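Local coordinates for protein 2-hydroxyhepta-2,4-diene-1,7-dioate isomerase (Corynebacterium glutamicum, PDB 4DBF) that probably acts as a magnesium-dependent oxaloacetate decarboxylase and isomerase of the fumarylacetoacetate hydrolase (FAH) family, at residues Glu134-Leu139 against Ser169-Gln174; Arg125-Ala130 against Lys184-Phe189. All blocks are in the same frame, centred on the assembly; numbering follows the deposited sequence.

Interaction 1 (Glu134-Leu139 against Ser169-Gln174). With MG (magnesium ion), chain C.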
# COMPACT_ATOMS: atom_id res chain seq x y z
N GLU A 134 -19.15 5.21 6.77
CA GLU A 134 -20.03 4.35 6.02
C GLU A 134 -19.34 3.08 5.55
O GLU A 134 -18.17 3.04 5.40
CB GLU A 134 -20.63 5.09 4.82
CG GLU A 134 -21.41 6.33 5.21
CD GLU A 134 -22.12 7.02 4.07
OE1 GLU A 134 -21.86 6.76 2.92
OE2 GLU A 134 -22.98 7.82 4.36
N PHE A 135 -20.13 2.06 5.29
CA PHE A 135 -19.66 0.84 4.72
C PHE A 135 -19.89 0.86 3.23
O PHE A 135 -20.63 1.63 2.74
CB PHE A 135 -20.46 -0.30 5.30
CG PHE A 135 -21.90 -0.23 4.98
CD1 PHE A 135 -22.38 -0.74 3.81
CD2 PHE A 135 -22.77 0.40 5.82
CE1 PHE A 135 -23.69 -0.65 3.51
CE2 PHE A 135 -24.09 0.48 5.53
CZ PHE A 135 -24.55 -0.05 4.37
N GLU A 136 -19.24 -0.04 2.54
CA GLU A 136 -19.52 -0.23 1.14
C GLU A 136 -19.26 -1.69 0.83
O GLU A 136 -18.18 -2.12 0.95
CB GLU A 136 -18.59 0.60 0.26
CG GLU A 136 -18.42 2.05 0.58
CD GLU A 136 -17.64 2.81 -0.48
OE1 GLU A 136 -16.67 2.30 -0.96
OE2 GLU A 136 -18.00 3.92 -0.79
N GLY A 137 -20.27 -2.43 0.45
CA GLY A 137 -20.08 -3.80 0.06
C GLY A 137 -19.59 -3.92 -1.35
O GLY A 137 -20.18 -3.39 -2.23
N GLU A 138 -18.52 -4.66 -1.55
CA GLU A 138 -17.92 -4.80 -2.85
C GLU A 138 -17.46 -6.19 -3.16
O GLU A 138 -17.03 -6.90 -2.32
CB GLU A 138 -16.75 -3.83 -3.07
CG GLU A 138 -16.95 -2.48 -2.47
CD GLU A 138 -15.96 -1.41 -2.91
OE1 GLU A 138 -15.15 -1.59 -3.77
OE2 GLU A 138 -16.02 -0.35 -2.36
N LEU A 139 -17.56 -6.54 -4.41
CA LEU A 139 -16.92 -7.71 -4.91
C LEU A 139 -15.41 -7.50 -4.97
O LEU A 139 -14.95 -6.56 -5.50
CB LEU A 139 -17.44 -8.05 -6.28
CG LEU A 139 -16.87 -9.30 -6.86
CD1 LEU A 139 -17.27 -10.54 -6.09
CD2 LEU A 139 -17.24 -9.39 -8.32
N SER A 169 -15.38 3.71 5.04
CA SER A 169 -14.92 5.02 4.62
C SER A 169 -15.53 6.10 5.56
O SER A 169 -16.78 6.12 5.70
CB SER A 169 -15.49 5.32 3.21
OG SER A 169 -15.45 4.14 2.35
N SER A 170 -14.68 6.95 6.15
CA SER A 170 -15.16 8.15 6.88
C SER A 170 -15.49 9.20 5.81
O SER A 170 -14.57 9.74 5.18
CB SER A 170 -14.06 8.72 7.77
OG SER A 170 -14.45 10.01 8.31
N ARG A 171 -16.77 9.46 5.56
CA ARG A 171 -17.12 10.46 4.52
C ARG A 171 -16.65 11.86 4.87
O ARG A 171 -16.31 12.65 4.01
CB ARG A 171 -18.63 10.52 4.32
CG ARG A 171 -19.23 9.20 3.94
CD ARG A 171 -18.71 8.64 2.57
NE ARG A 171 -19.45 7.46 2.20
CZ ARG A 171 -19.01 6.52 1.34
NH1 ARG A 171 -17.82 6.61 0.80
NH2 ARG A 171 -19.74 5.45 1.11
N ASP A 172 -16.65 12.17 6.16
CA ASP A 172 -16.14 13.47 6.61
C ASP A 172 -14.67 13.65 6.33
O ASP A 172 -14.21 14.76 5.93
CB ASP A 172 -16.40 13.67 8.13
CG ASP A 172 -17.89 13.92 8.45
OD1 ASP A 172 -18.68 14.15 7.52
OD2 ASP A 172 -18.28 13.77 9.66
N LEU A 173 -13.86 12.59 6.58
CA LEU A 173 -12.42 12.72 6.27
C LEU A 173 -12.17 12.75 4.77
O LEU A 173 -11.21 13.47 4.34
CB LEU A 173 -11.56 11.62 6.91
CG LEU A 173 -11.54 11.62 8.45
CD1 LEU A 173 -10.83 10.37 8.93
CD2 LEU A 173 -10.86 12.87 9.03
N GLN A 174 -12.97 12.02 3.99
CA GLN A 174 -12.79 12.05 2.54
C GLN A 174 -12.89 13.53 2.05
O GLN A 174 -12.06 14.02 1.26
CB GLN A 174 -13.83 11.27 1.82
CG GLN A 174 -13.62 9.81 1.78
CD GLN A 174 -14.70 9.10 0.96
OE1 GLN A 174 -15.62 8.53 1.47
NE2 GLN A 174 -14.56 9.16 -0.35
MG MG C . -15.34 1.67 -2.55
O HOH W 1 -13.93 0.84 -3.97
O HOH W 2 -14.71 3.54 -3.15
O HOH W 3 -16.93 1.91 -3.80
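The guanidinium of R171 lies between the carboxylates of E134 and E136 and meets both at its edge. Toward E134 it presents NE, which donates to OE1 over 2.6 Å; NH2 adds a weak second bond to the same oxygen. The two side chains run nearly at right angles, with their flat groups 86° apart. E134 OE1 lies in the guanidinium plane, and NE meets it from above the carboxylate plane. The bend of R171 at chi2 (-62°) turns CD and the guanidinium, carrying NE to E134 OE1, while CG packs against the carboxylate carbon.

On the end of the same group, NH1 and NH2 both converge on one oxygen, E136 OE2, NH2 at 3.0 Å. Here the planes are 53° apart; NH2 arrives on the anti side of the carboxylate and NH1 from above it. Q174, one helical turn on, takes another NH1 hydrogen at 3.0 Å through OE1, in its carbonyl plane. Arginine suits this place because its five N-H groups fan out in one plane, and three acceptors fix its rotation.

The other oxygen of E136, OE1, binds magnesium at 2.2 Å, and R171 thus orients a metal ligand from the second shell and probably offsets part of the negative charge gathered there. E138, two residues further on, where the strand has resumed, contributes OE2 at 2.1 Å, while its OE1 accepts from a metal-bound water. D167 and three waters complete the six ligands. In the backbone, E134 and S169 form an antiparallel hydrogen-bonded pair, and S170 OG caps the helix that carries R171 by accepting from L173 N. A Glu-X-Glu pair on a broken strand, joined by a more distant aspartate around octahedral magnesium, is the metal site of the FAH fold.

Interaction 2 (Arg125-Ala130 against Lys184-Phe189)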
# COMPACT_ATOMS: atom_id res chain seq x y z
N ARG A 125 -13.08 -0.65 14.16
CA ARG A 125 -12.84 0.27 15.26
C ARG A 125 -12.69 1.71 14.81
O ARG A 125 -11.69 2.09 14.28
CB ARG A 125 -11.63 -0.17 16.08
CG ARG A 125 -11.68 -1.63 16.44
CD ARG A 125 -10.42 -2.09 17.10
NE ARG A 125 -10.47 -1.73 18.48
CZ ARG A 125 -9.76 -0.77 19.05
NH1 ARG A 125 -8.92 -0.07 18.37
NH2 ARG A 125 -9.91 -0.54 20.31
N ILE A 126 -13.69 2.49 15.07
CA ILE A 126 -13.73 3.85 14.62
C ILE A 126 -13.08 4.84 15.56
O ILE A 126 -13.55 5.04 16.62
CB ILE A 126 -15.17 4.28 14.40
CG1 ILE A 126 -15.86 3.37 13.42
CG2 ILE A 126 -15.23 5.71 13.93
CD1 ILE A 126 -17.34 3.44 13.51
N PRO A 127 -12.00 5.47 15.17
CA PRO A 127 -11.44 6.52 16.02
C PRO A 127 -12.30 7.77 16.09
O PRO A 127 -13.14 8.00 15.28
CB PRO A 127 -10.10 6.83 15.39
CG PRO A 127 -10.09 6.14 14.11
CD PRO A 127 -11.31 5.36 13.90
N SER A 128 -12.07 8.56 17.11
CA SER A 128 -12.95 9.67 17.41
C SER A 128 -12.98 10.73 16.35
O SER A 128 -13.96 11.34 16.16
CB SER A 128 -12.59 10.29 18.74
OG SER A 128 -11.30 10.81 18.69
N PHE A 129 -11.88 10.92 15.67
CA PHE A 129 -11.77 11.93 14.65
C PHE A 129 -12.34 11.50 13.32
O PHE A 129 -12.31 12.24 12.38
CB PHE A 129 -10.33 12.35 14.45
CG PHE A 129 -9.43 11.24 14.10
CD1 PHE A 129 -9.18 10.92 12.80
CD2 PHE A 129 -8.86 10.49 15.08
CE1 PHE A 129 -8.35 9.89 12.47
CE2 PHE A 129 -8.02 9.46 14.77
CZ PHE A 129 -7.78 9.15 13.47
N ALA A 130 -12.83 10.27 13.27
CA ALA A 130 -13.37 9.70 12.05
C ALA A 130 -14.86 9.63 12.17
O ALA A 130 -15.36 8.85 12.91
CB ALA A 130 -12.81 8.31 11.79
N LYS A 184 -10.14 5.90 4.28
CA LYS A 184 -10.46 4.51 3.95
C LYS A 184 -9.40 3.55 4.47
O LYS A 184 -9.48 2.35 4.24
CB LYS A 184 -10.56 4.39 2.43
CG LYS A 184 -11.81 5.15 1.84
CD LYS A 184 -11.92 4.93 0.38
CE LYS A 184 -13.32 5.44 -0.16
NZ LYS A 184 -14.34 4.33 -0.26
N GLY A 185 -8.37 4.10 5.11
CA GLY A 185 -7.11 3.39 5.38
C GLY A 185 -6.83 3.24 6.88
O GLY A 185 -5.82 2.65 7.26
N ILE A 186 -7.77 3.70 7.71
CA ILE A 186 -7.67 3.53 9.20
C ILE A 186 -7.66 2.01 9.50
O ILE A 186 -8.36 1.23 8.83
CB ILE A 186 -8.81 4.29 9.88
CG1 ILE A 186 -8.48 5.79 9.82
CG2 ILE A 186 -8.99 3.92 11.37
CD1 ILE A 186 -9.70 6.78 9.97
N ASP A 187 -6.85 1.56 10.44
CA ASP A 187 -6.84 0.17 10.85
C ASP A 187 -8.30 -0.36 10.99
O ASP A 187 -9.11 0.29 11.54
CB ASP A 187 -6.13 -0.02 12.19
CG ASP A 187 -4.63 0.15 12.13
OD1 ASP A 187 -4.05 0.42 11.12
OD2 ASP A 187 -4.03 0.03 13.19
N THR A 188 -8.54 -1.55 10.49
CA THR A 188 -9.82 -2.26 10.49
C THR A 188 -10.88 -1.77 9.46
O THR A 188 -11.96 -2.36 9.36
CB THR A 188 -10.55 -2.43 11.89
OG1 THR A 188 -11.16 -1.18 12.23
CG2 THR A 188 -9.58 -2.97 13.02
N PHE A 189 -10.50 -0.76 8.65
CA PHE A 189 -11.47 -0.22 7.70
C PHE A 189 -11.52 -1.06 6.40
O PHE A 189 -12.16 -0.65 5.44
CB PHE A 189 -11.11 1.23 7.37
CG PHE A 189 -11.68 2.19 8.33
CD1 PHE A 189 -11.95 1.77 9.64
CD2 PHE A 189 -12.07 3.47 7.90
CE1 PHE A 189 -12.55 2.67 10.55
CE2 PHE A 189 -12.66 4.37 8.78
CZ PHE A 189 -12.87 4.00 10.13
O HOH W 4 -8.98 1.62 13.99
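I186 packs its CG2, anti to the backbone N, against CG and CD of the P127 ring, 3.7 Å from CG. Its other branch ends in CD1, which reaches A130 CB at 3.9 Å and also approaches the F129 ring, while I186 CB sits over the centre of the F189 ring, 3.7 Å above the plane. A branched isoleucine can thus serve the ring beneath it and the proline and alanine ahead of it, and the small A130 methyl leaves room for CD1. The F189 ring turns its edge to I126 CA.

Polar contacts take over at R125. Its backbone N donates to T188 OG1 over 2.8 Å, a nearly straight bond at 164°. The same hydroxyl donates to D187 O, 2.6 Å away, so threonine relays between two backbones. Water 4 bridges R125 O and D187 O, while the D187 carboxylate turns to T247 and K148 of the second subunit.

Residues 186-189 form a type II beta turn closed by F189 N to I186 O, and residues 127-130 a type I turn; the contact is turn-to-turn packing beside strand 124-126 in the FAH catalytic domain, at the subunit interface.

Interaction 1 is buried and largely ionic, whereas interaction 2 is only partly buried, with R125 exposed, and rests on apolar packing plus a hydroxyl-to-backbone hydrogen bond and a water bridge. Along the chain, interaction 1 is nested within the loop closed by interaction 2: strand 124-126 is followed by 133-143, and helix 171-177 by 181-185. Helix 171-177 serves both, since its L173 packs on I186 and A130. K184 also joins them: its NZ reaches S169 OG at 2.8 Å and forms a salt bridge to E136 OE1, a magnesium ligand. Charge dominates near the metal; the turns combine hydrocarbon packing with a few polar bonds.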